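Local coordinates for protein pelota homolog (Archaeoglobus fulgidus, PDB 3OBY), which probably recognises stalled ribosomes and, through the Sm-fold domain at its N-terminus, may cleave the bound mRNA in a metal-dependent way, at residues A[31-36]-A[110-115]; A[195-200]-A[215-220]; A[280-285]-A[334-339]; A[126-131]-A[239-244]. One frame throughout, in Å; residues are numbered along the deposited sequence.

Interaction 1: residues A[31-36]-A[110-115]; sequences IIEKGD and KWKPEQ
E33 reaches across to K112 and Q115 with a single oxygen. Its OE1 forms a salt bridge with K112 NZ, the two side chains coming from opposite directions, and takes a hydrogen bond from Q115 NE2 at 2.9 Å. E33 OE1 lies near the plane of the Q115 amide, whereas the donor stands well above the carboxylate plane; the two flat groups are almost perpendicular, at 86°. Next to this polar group, I31 packs on the same glutamine from another side, its CD1 3.5 Å from Q115 CB. With CG2 anti to the backbone N, I31 turns that methyl to the W111 ring, where I31 CG2 lies 3.7 Å from W111 CZ3.

Q115 is held at its other end too, since its OE1 accepts a nearly straight bond from K112 N at 3.0 Å. On the opposite segment, D36 OD2 accepts from E33 N within a type II turn, and K109 bridges both E33 and D36, which probably eases the gathering of carboxylates. W111 NE1 is bonded to G13 O. The bond from K112 N, at the N-cap, to Q115 OE1, three residues on, lies at the N-terminal start of helix 113-123, beside the end of helix 22-31 in the N-terminal Sm-fold domain.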
loop_
_atom_site.group_PDB
_atom_site.type_symbol
_atom_site.label_atom_id
_atom_site.label_comp_id
_atom_site.label_asym_id
_atom_site.label_seq_id
_atom_site.Cartn_x
_atom_site.Cartn_y
_atom_site.Cartn_z
ATOM N N ILE A 31 -2.532 13.990 10.476
ATOM C CA ILE A 31 -1.389 13.766 11.361
ATOM C C ILE A 31 -0.534 15.036 11.320
ATOM O O ILE A 31 -0.171 15.588 12.357
ATOM C CB ILE A 31 -0.533 12.555 10.902
ATOM C CG1 ILE A 31 -1.282 11.243 11.146
ATOM C CG2 ILE A 31 0.784 12.546 11.636
ATOM C CD1 ILE A 31 -1.749 11.063 12.571
ATOM N N ILE A 32 -0.221 15.497 10.111
ATOM C CA ILE A 32 0.564 16.719 9.936
ATOM C C ILE A 32 -0.291 17.897 10.396
ATOM O O ILE A 32 -1.436 18.043 9.976
ATOM C CB ILE A 32 0.919 16.941 8.471
ATOM C CG1 ILE A 32 1.812 15.810 7.976
ATOM C CG2 ILE A 32 1.599 18.286 8.305
ATOM C CD1 ILE A 32 1.919 15.760 6.470
ATOM N N GLU A 33 0.269 18.744 11.249
ATOM C CA GLU A 33 -0.478 19.874 11.773
ATOM C C GLU A 33 0.211 21.221 11.597
ATOM O O GLU A 33 1.428 21.300 11.401
ATOM C CB GLU A 33 -0.755 19.639 13.253
ATOM C CG GLU A 33 -1.588 18.395 13.534
ATOM C CD GLU A 33 -1.738 18.114 15.017
ATOM O OE1 GLU A 33 -0.844 17.466 15.598
ATOM O OE2 GLU A 33 -2.747 18.553 15.602
ATOM N N LYS A 34 -0.582 22.286 11.654
ATOM C CA LYS A 34 -0.032 23.624 11.535
ATOM C C LYS A 34 0.855 23.784 12.745
ATOM O O LYS A 34 0.388 23.642 13.876
ATOM C CB LYS A 34 -1.141 24.678 11.557
ATOM C CG LYS A 34 -1.945 24.761 10.259
ATOM C CD LYS A 34 -3.132 25.710 10.379
ATOM C CE LYS A 34 -4.127 25.234 11.430
ATOM N NZ LYS A 34 -5.318 26.116 11.540
ATOM N N GLY A 35 2.134 24.052 12.499
ATOM C CA GLY A 35 3.078 24.219 13.584
ATOM C C GLY A 35 4.203 23.217 13.468
ATOM O O GLY A 35 5.319 23.483 13.910
ATOM N N ASP A 36 3.917 22.065 12.867
ATOM C CA ASP A 36 4.939 21.036 12.702
ATOM C C ASP A 36 5.963 21.473 11.664
ATOM O O ASP A 36 5.897 22.574 11.129
ATOM C CB ASP A 36 4.320 19.703 12.249
ATOM C CG ASP A 36 3.313 19.143 13.244
ATOM O OD1 ASP A 36 3.412 19.462 14.451
ATOM O OD2 ASP A 36 2.431 18.365 12.815
ATOM N N LYS A 110 6.149 17.064 18.156
ATOM C CA LYS A 110 5.986 16.371 19.416
ATOM C C LYS A 110 4.794 15.497 19.045
ATOM O O LYS A 110 3.752 16.008 18.637
ATOM C CB LYS A 110 5.619 17.351 20.543
ATOM C CG LYS A 110 4.216 17.968 20.451
ATOM C CD LYS A 110 4.003 19.037 21.522
ATOM C CE LYS A 110 2.563 19.543 21.560
ATOM N NZ LYS A 110 1.599 18.495 22.005
ATOM N N TRP A 111 4.949 14.186 19.150
ATOM C CA TRP A 111 3.870 13.281 18.784
ATOM C C TRP A 111 2.892 12.908 19.893
ATOM O O TRP A 111 3.278 12.659 21.038
ATOM C CB TRP A 111 4.462 12.009 18.183
ATOM C CG TRP A 111 5.295 12.282 16.978
ATOM C CD1 TRP A 111 6.543 12.827 16.951
ATOM C CD2 TRP A 111 4.921 12.063 15.612
ATOM N NE1 TRP A 111 6.970 12.965 15.653
ATOM C CE2 TRP A 111 5.991 12.508 14.810
ATOM C CE3 TRP A 111 3.777 11.542 14.987
ATOM C CZ2 TRP A 111 5.960 12.440 13.410
ATOM C CZ3 TRP A 111 3.748 11.475 13.597
ATOM C CH2 TRP A 111 4.832 11.927 12.824
ATOM N N LYS A 112 1.610 12.879 19.540
ATOM C CA LYS A 112 0.569 12.500 20.488
ATOM C C LYS A 112 0.351 11.006 20.289
ATOM O O LYS A 112 0.555 10.481 19.194
ATOM C CB LYS A 112 -0.730 13.248 20.196
ATOM C CG LYS A 112 -0.572 14.747 20.077
ATOM C CD LYS A 112 -1.874 15.407 19.671
ATOM C CE LYS A 112 -1.596 16.762 19.065
ATOM N NZ LYS A 112 -0.662 16.606 17.920
ATOM N N PRO A 113 -0.063 10.299 21.346
ATOM C CA PRO A 113 -0.292 8.854 21.234
ATOM C C PRO A 113 -1.225 8.454 20.080
ATOM O O PRO A 113 -0.965 7.466 19.390
ATOM C CB PRO A 113 -0.858 8.490 22.609
ATOM C CG PRO A 113 -0.190 9.485 23.523
ATOM C CD PRO A 113 -0.296 10.769 22.724
ATOM N N GLU A 114 -2.294 9.222 19.860
ATOM C CA GLU A 114 -3.243 8.907 18.788
ATOM C C GLU A 114 -2.563 8.738 17.433
ATOM O O GLU A 114 -2.820 7.776 16.707
ATOM C CB GLU A 114 -4.312 9.997 18.646
ATOM C CG GLU A 114 -5.115 10.327 19.894
ATOM C CD GLU A 114 -4.508 11.467 20.695
ATOM O OE1 GLU A 114 -3.518 11.230 21.428
ATOM O OE2 GLU A 114 -5.021 12.603 20.579
ATOM N N GLN A 115 -1.701 9.694 17.101
ATOM C CA GLN A 115 -0.983 9.704 15.834
ATOM C C GLN A 115 0.006 8.546 15.745
ATOM O O GLN A 115 0.139 7.884 14.709
ATOM C CB GLN A 115 -0.260 11.045 15.684
ATOM C CG GLN A 115 -1.172 12.235 15.972
ATOM C CD GLN A 115 -0.430 13.549 16.140
ATOM O OE1 GLN A 115 0.567 13.631 16.859
ATOM N NE2 GLN A 115 -0.930 14.590 15.492
#

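Interaction 2: residues A[195-200]-A[215-220]; sequences FAKNDF and AVVVDV
The first turn of helix 196-207 faces strand 215-217, with K197 and V217 the closest pair of residues at 6.7 Å between their CA atoms. After V217 the backbone presents a run of carbonyls, those of V218 and V220, to the lysine. K197 answers both features. Its CG takes the crowded position between backbone N and carbonyl carbon (chi1 52°), and from there the chain runs out extended over V217, CD lying 3.5 Å from V217 CG1. At the far end NZ donates to V218 O at 2.9 Å, in the carbonyl plane and on a lone pair. NZ also bonds to G192 O, and weakly to V220 O. N198 adds OD1 against V217 CG1 at 3.7 Å. A leucine in place of K197 could still lie against V217, but would probably leave the carbonyls of V218 and G192 without their shared donor. Strand 215-217 is an edge of the central domain's mixed sheet, parallel to strand 187-191, so helix 196-207 belongs to a beta-alpha-beta crossover; F200, farther round this helix, turns instead to helix 172-183.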
loop_
_atom_site.group_PDB
_atom_site.type_symbol
_atom_site.label_atom_id
_atom_site.label_comp_id
_atom_site.label_asym_id
_atom_site.label_seq_id
_atom_site.Cartn_x
_atom_site.Cartn_y
_atom_site.Cartn_z
ATOM N N PHE A 195 16.459 -16.315 -21.551
ATOM C CA PHE A 195 15.148 -16.916 -21.420
ATOM C C PHE A 195 15.069 -18.010 -20.387
ATOM O O PHE A 195 13.995 -18.603 -20.236
ATOM C CB PHE A 195 14.714 -17.439 -22.759
ATOM C CG PHE A 195 14.696 -16.401 -23.827
ATOM C CD1 PHE A 195 15.867 -16.033 -24.476
ATOM C CD2 PHE A 195 13.500 -15.802 -24.206
ATOM C CE1 PHE A 195 15.847 -15.081 -25.488
ATOM C CE2 PHE A 195 13.471 -14.850 -25.216
ATOM C CZ PHE A 195 14.646 -14.490 -25.859
ATOM N N ALA A 196 16.148 -18.303 -19.716
ATOM C CA ALA A 196 15.981 -19.338 -18.746
ATOM C C ALA A 196 14.761 -19.048 -17.800
ATOM O O ALA A 196 13.942 -19.926 -17.484
ATOM C CB ALA A 196 17.196 -19.460 -18.025
ATOM N N LYS A 197 14.693 -17.809 -17.326
ATOM C CA LYS A 197 13.656 -17.402 -16.397
ATOM C C LYS A 197 12.295 -17.646 -17.016
ATOM O O LYS A 197 11.381 -18.153 -16.367
ATOM C CB LYS A 197 13.828 -15.924 -16.033
ATOM C CG LYS A 197 13.932 -15.001 -17.230
ATOM C CD LYS A 197 14.291 -13.590 -16.798
ATOM C CE LYS A 197 14.535 -12.680 -17.994
ATOM N NZ LYS A 197 15.016 -11.334 -17.567
ATOM N N ASN A 198 12.173 -17.292 -18.287
ATOM C CA ASN A 198 10.924 -17.467 -19.004
ATOM C C ASN A 198 10.512 -18.938 -19.040
ATOM O O ASN A 198 9.448 -19.302 -18.538
ATOM C CB ASN A 198 11.066 -16.910 -20.422
ATOM C CG ASN A 198 11.440 -15.442 -20.428
ATOM O OD1 ASN A 198 10.689 -14.596 -19.944
ATOM N ND2 ASN A 198 12.609 -15.131 -20.975
ATOM N N ASP A 199 11.358 -19.785 -19.614
ATOM C CA ASP A 199 11.038 -21.206 -19.695
ATOM C C ASP A 199 10.758 -21.807 -18.320
ATOM O O ASP A 199 9.940 -22.717 -18.193
ATOM C CB ASP A 199 12.173 -21.982 -20.371
ATOM C CG ASP A 199 12.510 -21.444 -21.751
ATOM O OD1 ASP A 199 11.606 -20.898 -22.424
ATOM O OD2 ASP A 199 13.681 -21.580 -22.164
ATOM N N PHE A 200 11.434 -21.296 -17.293
ATOM C CA PHE A 200 11.239 -21.797 -15.934
ATOM C C PHE A 200 9.798 -21.538 -15.493
ATOM O O PHE A 200 9.128 -22.434 -14.975
ATOM C CB PHE A 200 12.221 -21.121 -14.966
ATOM C CG PHE A 200 12.146 -21.648 -13.559
ATOM C CD1 PHE A 200 12.530 -22.955 -13.269
ATOM C CD2 PHE A 200 11.645 -20.852 -12.529
ATOM C CE1 PHE A 200 12.416 -23.462 -11.968
ATOM C CE2 PHE A 200 11.526 -21.350 -11.231
ATOM C CZ PHE A 200 11.909 -22.657 -10.951
ATOM N N ALA A 215 3.877 -15.824 -9.307
ATOM C CA ALA A 215 5.252 -15.647 -9.745
ATOM C C ALA A 215 5.301 -14.676 -10.917
ATOM O O ALA A 215 4.422 -14.698 -11.781
ATOM C CB ALA A 215 5.834 -16.987 -10.161
ATOM N N VAL A 216 6.324 -13.825 -10.945
ATOM C CA VAL A 216 6.483 -12.861 -12.030
ATOM C C VAL A 216 7.912 -12.835 -12.543
ATOM O O VAL A 216 8.858 -12.946 -11.766
ATOM C CB VAL A 216 6.105 -11.433 -11.588
ATOM C CG1 VAL A 216 4.689 -11.419 -11.035
ATOM C CG2 VAL A 216 7.093 -10.927 -10.548
ATOM N N VAL A 217 8.061 -12.692 -13.857
ATOM C CA VAL A 217 9.378 -12.632 -14.484
ATOM C C VAL A 217 9.732 -11.182 -14.789
ATOM O O VAL A 217 9.013 -10.503 -15.518
ATOM C CB VAL A 217 9.411 -13.426 -15.799
ATOM C CG1 VAL A 217 10.782 -13.316 -16.436
ATOM C CG2 VAL A 217 9.073 -14.874 -15.536
ATOM N N VAL A 218 10.840 -10.715 -14.225
ATOM C CA VAL A 218 11.295 -9.343 -14.423
ATOM C C VAL A 218 12.412 -9.276 -15.461
ATOM O O VAL A 218 13.096 -10.268 -15.714
ATOM C CB VAL A 218 11.779 -8.735 -13.088
ATOM C CG1 VAL A 218 12.413 -7.375 -13.316
ATOM C CG2 VAL A 218 10.599 -8.600 -12.138
ATOM N N ASP A 219 12.587 -8.101 -16.056
ATOM C CA ASP A 219 13.601 -7.885 -17.083
ATOM C C ASP A 219 15.047 -7.944 -16.590
ATOM O O ASP A 219 15.962 -8.148 -17.385
ATOM C CB ASP A 219 13.365 -6.539 -17.772
ATOM C CG ASP A 219 14.242 -6.346 -18.995
ATOM O OD1 ASP A 219 14.318 -5.206 -19.500
ATOM O OD2 ASP A 219 14.850 -7.337 -19.457
ATOM N N VAL A 220 15.258 -7.756 -15.289
ATOM C CA VAL A 220 16.607 -7.793 -14.719
ATOM C C VAL A 220 17.461 -8.908 -15.324
ATOM O O VAL A 220 17.006 -10.040 -15.475
ATOM C CB VAL A 220 16.558 -7.988 -13.184
ATOM C CG1 VAL A 220 17.965 -8.145 -12.631
ATOM C CG2 VAL A 220 15.872 -6.797 -12.533
#

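Interaction 3: residues A[280-285]-A[334-339]; sequences RAIEVL and IAALLR
A classic beta bulge joins strands 282-288 and 334-338, antiparallel neighbours in the C-terminal domain's four-stranded mixed sheet: E283 and V284 both face L337. L337 O accepts two amides, E283 N at 3.0 Å nearly along the C=O axis and V284 N at 3.2 Å in the carbonyl plane. L337 N returns a bond to V284 O at 2.8 Å. Across the bulge the register shifts by one residue, so I282 pairs with L338 and L285 with A336. V284 and L337 meet through their CB atoms on one face, over helix 236-262, while on the other L285 CD1 leans toward I334 CG1, 4.1 Å away. I282 sets CG1 against A336 CB at 3.7 Å and CD1 beside L338 CD2.

Before the bulge the chain arrives from helix 270-277, which ends in a Schellman motif with R280 as its C-prime residue. R339 secures this approach. Its backbone N bonds to A281 O, and its side chain, extended as far as NE, lays the guanidinium with I282 O over the centre of one face, 3.4 Å above the plane. R339 NH1 donates to R280 O at 2.9 Å with a bent N-H...O angle of 133°, while NH2 takes S311 O, beyond the two strands.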
loop_
_atom_site.group_PDB
_atom_site.type_symbol
_atom_site.label_atom_id
_atom_site.label_comp_id
_atom_site.label_asym_id
_atom_site.label_seq_id
_atom_site.Cartn_x
_atom_site.Cartn_y
_atom_site.Cartn_z
ATOM N N ARG A 280 -23.901 4.042 14.588
ATOM C CA ARG A 280 -22.515 3.595 14.675
ATOM C C ARG A 280 -22.407 2.096 14.378
ATOM O O ARG A 280 -21.712 1.346 15.074
ATOM C CB ARG A 280 -21.938 3.919 16.056
ATOM C CG ARG A 280 -21.804 5.419 16.329
ATOM C CD ARG A 280 -20.784 6.080 15.403
ATOM N NE ARG A 280 -20.579 7.493 15.717
ATOM C CZ ARG A 280 -21.336 8.488 15.266
ATOM N NH1 ARG A 280 -21.066 9.737 15.620
ATOM N NH2 ARG A 280 -22.348 8.244 14.446
ATOM N N ALA A 281 -23.104 1.681 13.324
ATOM C CA ALA A 281 -23.123 0.293 12.890
ATOM C C ALA A 281 -22.062 0.007 11.838
ATOM O O ALA A 281 -22.025 -1.082 11.273
ATOM C CB ALA A 281 -24.482 -0.042 12.330
ATOM N N ILE A 282 -21.191 0.975 11.575
ATOM C CA ILE A 282 -20.170 0.773 10.561
ATOM C C ILE A 282 -18.894 0.129 11.070
ATOM O O ILE A 282 -18.168 0.698 11.882
ATOM C CB ILE A 282 -19.809 2.091 9.836
ATOM C CG1 ILE A 282 -20.953 2.512 8.917
ATOM C CG2 ILE A 282 -18.570 1.895 8.982
ATOM C CD1 ILE A 282 -22.260 2.787 9.624
ATOM N N GLU A 283 -18.645 -1.076 10.573
ATOM C CA GLU A 283 -17.460 -1.838 10.912
ATOM C C GLU A 283 -16.402 -1.410 9.903
ATOM O O GLU A 283 -15.293 -1.032 10.268
ATOM C CB GLU A 283 -17.750 -3.330 10.745
ATOM C CG GLU A 283 -16.630 -4.273 11.142
ATOM C CD GLU A 283 -16.856 -5.686 10.609
ATOM O OE1 GLU A 283 -16.453 -5.970 9.458
ATOM O OE2 GLU A 283 -17.454 -6.508 11.336
ATOM N N VAL A 284 -16.764 -1.463 8.626
ATOM C CA VAL A 284 -15.840 -1.103 7.571
ATOM C C VAL A 284 -16.500 -0.167 6.590
ATOM O O VAL A 284 -17.468 -0.541 5.940
ATOM C CB VAL A 284 -15.370 -2.346 6.795
ATOM C CG1 VAL A 284 -14.285 -1.960 5.810
ATOM C CG2 VAL A 284 -14.873 -3.406 7.762
ATOM N N LEU A 285 -15.968 1.051 6.488
ATOM C CA LEU A 285 -16.480 2.065 5.564
ATOM C C LEU A 285 -15.662 2.004 4.280
ATOM O O LEU A 285 -14.443 2.142 4.323
ATOM C CB LEU A 285 -16.346 3.464 6.167
ATOM C CG LEU A 285 -16.879 4.601 5.284
ATOM C CD1 LEU A 285 -18.403 4.521 5.205
ATOM C CD2 LEU A 285 -16.461 5.946 5.851
ATOM N N ILE A 334 -19.919 5.135 -2.149
ATOM C CA ILE A 334 -19.648 4.927 -0.737
ATOM C C ILE A 334 -20.557 3.823 -0.214
ATOM O O ILE A 334 -21.745 3.803 -0.505
ATOM C CB ILE A 334 -19.854 6.239 0.064
ATOM C CG1 ILE A 334 -19.376 6.043 1.505
ATOM C CG2 ILE A 334 -21.315 6.666 0.030
ATOM C CD1 ILE A 334 -19.383 7.314 2.342
ATOM N N ALA A 335 -19.983 2.892 0.538
ATOM C CA ALA A 335 -20.738 1.776 1.084
ATOM C C ALA A 335 -20.132 1.373 2.410
ATOM O O ALA A 335 -19.085 1.885 2.793
ATOM C CB ALA A 335 -20.713 0.612 0.116
ATOM N N ALA A 336 -20.785 0.462 3.122
ATOM C CA ALA A 336 -20.272 0.028 4.417
ATOM C C ALA A 336 -20.676 -1.387 4.787
ATOM O O ALA A 336 -21.762 -1.840 4.447
ATOM C CB ALA A 336 -20.740 0.983 5.506
ATOM N N LEU A 337 -19.777 -2.081 5.472
ATOM C CA LEU A 337 -20.046 -3.420 5.961
ATOM C C LEU A 337 -20.459 -3.173 7.425
ATOM O O LEU A 337 -19.690 -2.625 8.217
ATOM C CB LEU A 337 -18.788 -4.283 5.855
ATOM C CG LEU A 337 -18.253 -4.444 4.425
ATOM C CD1 LEU A 337 -17.116 -5.462 4.401
ATOM C CD2 LEU A 337 -19.369 -4.888 3.496
ATOM N N LEU A 338 -21.687 -3.562 7.769
ATOM C CA LEU A 338 -22.242 -3.320 9.102
ATOM C C LEU A 338 -22.040 -4.372 10.182
ATOM O O LEU A 338 -21.775 -5.535 9.896
ATOM C CB LEU A 338 -23.738 -3.032 8.967
ATOM C CG LEU A 338 -24.101 -1.965 7.932
ATOM C CD1 LEU A 338 -25.598 -1.779 7.904
ATOM C CD2 LEU A 338 -23.418 -0.647 8.280
ATOM N N ARG A 339 -22.178 -3.927 11.429
ATOM C CA ARG A 339 -22.044 -4.766 12.625
ATOM C C ARG A 339 -23.386 -5.421 12.913
ATOM O O ARG A 339 -23.467 -6.424 13.619
ATOM C CB ARG A 339 -21.652 -3.905 13.826
ATOM C CG ARG A 339 -20.279 -3.292 13.705
ATOM C CD ARG A 339 -20.081 -2.095 14.614
ATOM N NE ARG A 339 -18.667 -1.732 14.630
ATOM C CZ ARG A 339 -18.185 -0.590 15.100
ATOM N NH1 ARG A 339 -19.005 0.324 15.599
ATOM N NH2 ARG A 339 -16.878 -0.369 15.070
#

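Interaction 4: residues A[126-131]-A[239-244]; sequences SNRPEI and KIVGEV
R128, P129 and I131 carry the contact of segment 126-131 with helix residues I240, V241 and V244. At the start of the segment, S126 works from behind: its carbonyl O accepts a bond from R128 NH2 at 3.1 Å, with an N-H...O angle of 161°. The acceptor lies at the edge of the guanidinium, in its plane, and the donor lies in the carbonyl plane, which fixes the rotation of the group. NH2 has a second partner in E20, a salt bridge to the N-terminal part of the chain.

The R128 side chain bends at chi2 and chi3, bringing its length from CG to CZ alongside one methyl of V241. V241 CG2 sits 3.4 Å above one guanidinium face, offset toward the rim, and its nearest atom is R128 NE. A serine in place of R128 would strip this cover from V241 and is likely to leave E20 without its charged mate.

P129 comes next, with its CB directed toward the helix. Its CG lies 4.4 Å from I240 CG2 and equally far from V244 CG2, so the ring fits between residues one turn apart. I131 follows, running past I240 in the opposite direction, with CD1 4.1 Å from I240 CG2. Y187 of strand 187-191 touches P129, I131 and V244, closing the apolar cluster.

Segment 126-131 leads from helix 113-123 of the N-terminal domain into strand 131-137 of the central sheet, and helix 236-262 runs on toward the C-terminal domain; the contact is inter-domain linker packing, consistent with the inter-domain plasticity seen between archaeal Pelota structures.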
loop_
_atom_site.group_PDB
_atom_site.type_symbol
_atom_site.label_atom_id
_atom_site.label_comp_id
_atom_site.label_asym_id
_atom_site.label_seq_id
_atom_site.Cartn_x
_atom_site.Cartn_y
_atom_site.Cartn_z
ATOM N N SER A 126 -0.033 -2.365 5.768
ATOM C CA SER A 126 0.799 -2.531 4.587
ATOM C C SER A 126 1.810 -3.671 4.717
ATOM O O SER A 126 2.875 -3.636 4.097
ATOM C CB SER A 126 1.521 -1.214 4.305
ATOM O OG SER A 126 1.612 -0.443 5.495
ATOM N N ASN A 127 1.470 -4.679 5.518
ATOM C CA ASN A 127 2.346 -5.828 5.722
ATOM C C ASN A 127 2.753 -6.454 4.394
ATOM O O ASN A 127 1.920 -6.649 3.502
ATOM C CB ASN A 127 1.655 -6.876 6.596
ATOM C CG ASN A 127 2.424 -8.186 6.664
ATOM O OD1 ASN A 127 3.566 -8.232 7.125
ATOM N ND2 ASN A 127 1.792 -9.262 6.206
ATOM N N ARG A 128 4.042 -6.763 4.281
ATOM C CA ARG A 128 4.605 -7.359 3.081
ATOM C C ARG A 128 4.546 -8.873 3.196
ATOM O O ARG A 128 4.854 -9.440 4.241
ATOM C CB ARG A 128 6.053 -6.904 2.926
ATOM C CG ARG A 128 6.391 -6.347 1.572
ATOM C CD ARG A 128 6.852 -4.894 1.647
ATOM N NE ARG A 128 5.801 -3.981 2.091
ATOM C CZ ARG A 128 5.844 -2.659 1.927
ATOM N NH1 ARG A 128 6.884 -2.092 1.326
ATOM N NH2 ARG A 128 4.851 -1.898 2.368
ATOM N N PRO A 129 4.141 -9.553 2.121
ATOM C CA PRO A 129 4.045 -11.013 2.111
ATOM C C PRO A 129 5.447 -11.598 1.997
ATOM O O PRO A 129 6.367 -10.913 1.569
ATOM C CB PRO A 129 3.215 -11.279 0.863
ATOM C CG PRO A 129 3.728 -10.246 -0.068
ATOM C CD PRO A 129 3.779 -9.000 0.805
ATOM N N GLU A 130 5.613 -12.852 2.384
ATOM C CA GLU A 130 6.921 -13.480 2.284
ATOM C C GLU A 130 7.290 -13.524 0.805
ATOM O O GLU A 130 6.632 -14.203 0.010
ATOM C CB GLU A 130 6.884 -14.902 2.861
ATOM C CG GLU A 130 8.241 -15.600 2.889
ATOM C CD GLU A 130 9.064 -15.268 4.124
ATOM O OE1 GLU A 130 9.195 -14.070 4.474
ATOM O OE2 GLU A 130 9.588 -16.218 4.744
ATOM N N ILE A 131 8.344 -12.796 0.447
ATOM C CA ILE A 131 8.801 -12.726 -0.938
ATOM C C ILE A 131 10.112 -13.474 -1.205
ATOM O O ILE A 131 11.089 -13.324 -0.473
ATOM C CB ILE A 131 9.013 -11.251 -1.379
ATOM C CG1 ILE A 131 7.753 -10.422 -1.129
ATOM C CG2 ILE A 131 9.368 -11.205 -2.844
ATOM C CD1 ILE A 131 6.521 -10.988 -1.782
ATOM N N LYS A 239 5.492 -3.043 -6.375
ATOM C CA LYS A 239 4.386 -3.390 -7.253
ATOM C C LYS A 239 3.613 -4.574 -6.659
ATOM O O LYS A 239 2.379 -4.590 -6.672
ATOM C CB LYS A 239 4.913 -3.715 -8.651
ATOM C CG LYS A 239 5.226 -2.459 -9.447
ATOM C CD LYS A 239 6.106 -2.728 -10.650
ATOM C CE LYS A 239 6.339 -1.442 -11.434
ATOM N NZ LYS A 239 7.414 -1.582 -12.462
ATOM N N ILE A 240 4.336 -5.554 -6.126
ATOM C CA ILE A 240 3.694 -6.701 -5.508
ATOM C C ILE A 240 2.740 -6.195 -4.420
ATOM O O ILE A 240 1.559 -6.541 -4.397
ATOM C CB ILE A 240 4.732 -7.631 -4.852
ATOM C CG1 ILE A 240 5.746 -8.092 -5.892
ATOM C CG2 ILE A 240 4.036 -8.831 -4.215
ATOM C CD1 ILE A 240 5.126 -8.797 -7.066
ATOM N N VAL A 241 3.265 -5.381 -3.513
ATOM C CA VAL A 241 2.461 -4.825 -2.435
ATOM C C VAL A 241 1.239 -4.141 -3.014
ATOM O O VAL A 241 0.128 -4.304 -2.510
ATOM C CB VAL A 241 3.244 -3.779 -1.626
ATOM C CG1 VAL A 241 2.344 -3.163 -0.566
ATOM C CG2 VAL A 241 4.466 -4.419 -0.994
ATOM N N GLY A 242 1.459 -3.367 -4.072
ATOM C CA GLY A 242 0.368 -2.669 -4.719
ATOM C C GLY A 242 -0.736 -3.620 -5.137
ATOM O O GLY A 242 -1.916 -3.310 -4.976
ATOM N N GLU A 243 -0.360 -4.781 -5.667
ATOM C CA GLU A 243 -1.349 -5.758 -6.094
ATOM C C GLU A 243 -2.042 -6.404 -4.896
ATOM O O GLU A 243 -3.248 -6.661 -4.929
ATOM C CB GLU A 243 -0.701 -6.824 -6.984
ATOM C CG GLU A 243 -0.007 -6.247 -8.215
ATOM C CD GLU A 243 -0.097 -7.154 -9.435
ATOM O OE1 GLU A 243 -1.210 -7.314 -9.979
ATOM O OE2 GLU A 243 0.945 -7.703 -9.855
ATOM N N VAL A 244 -1.288 -6.658 -3.834
ATOM C CA VAL A 244 -1.871 -7.251 -2.634
ATOM C C VAL A 244 -2.946 -6.321 -2.067
ATOM O O VAL A 244 -3.952 -6.777 -1.535
ATOM C CB VAL A 244 -0.789 -7.507 -1.555
ATOM C CG1 VAL A 244 -1.434 -7.886 -0.238
ATOM C CG2 VAL A 244 0.130 -8.614 -2.008
#

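The first three contacts each lie inside one of the three domains of Pelota, and interaction 4 lies at the junction, its centre about 8 Å from that of the chain. Interaction 1 belongs to the Sm-fold domain credited with nuclease activity; helix 113-123, which it opens, leads directly toward segment 126-131, and the centres of the two contacts are 28 Å apart. Interaction 2 is the nearest to interaction 4, about 5 Å between closest atoms without touching, both lying beside strand 187-191. Helix 236-262 connects interaction 4 to interaction 3, where it covers V284 and L337, 26 Å away between centres. Interactions 2 and 3 stand on opposite sides of the chain's centre, 43 Å apart.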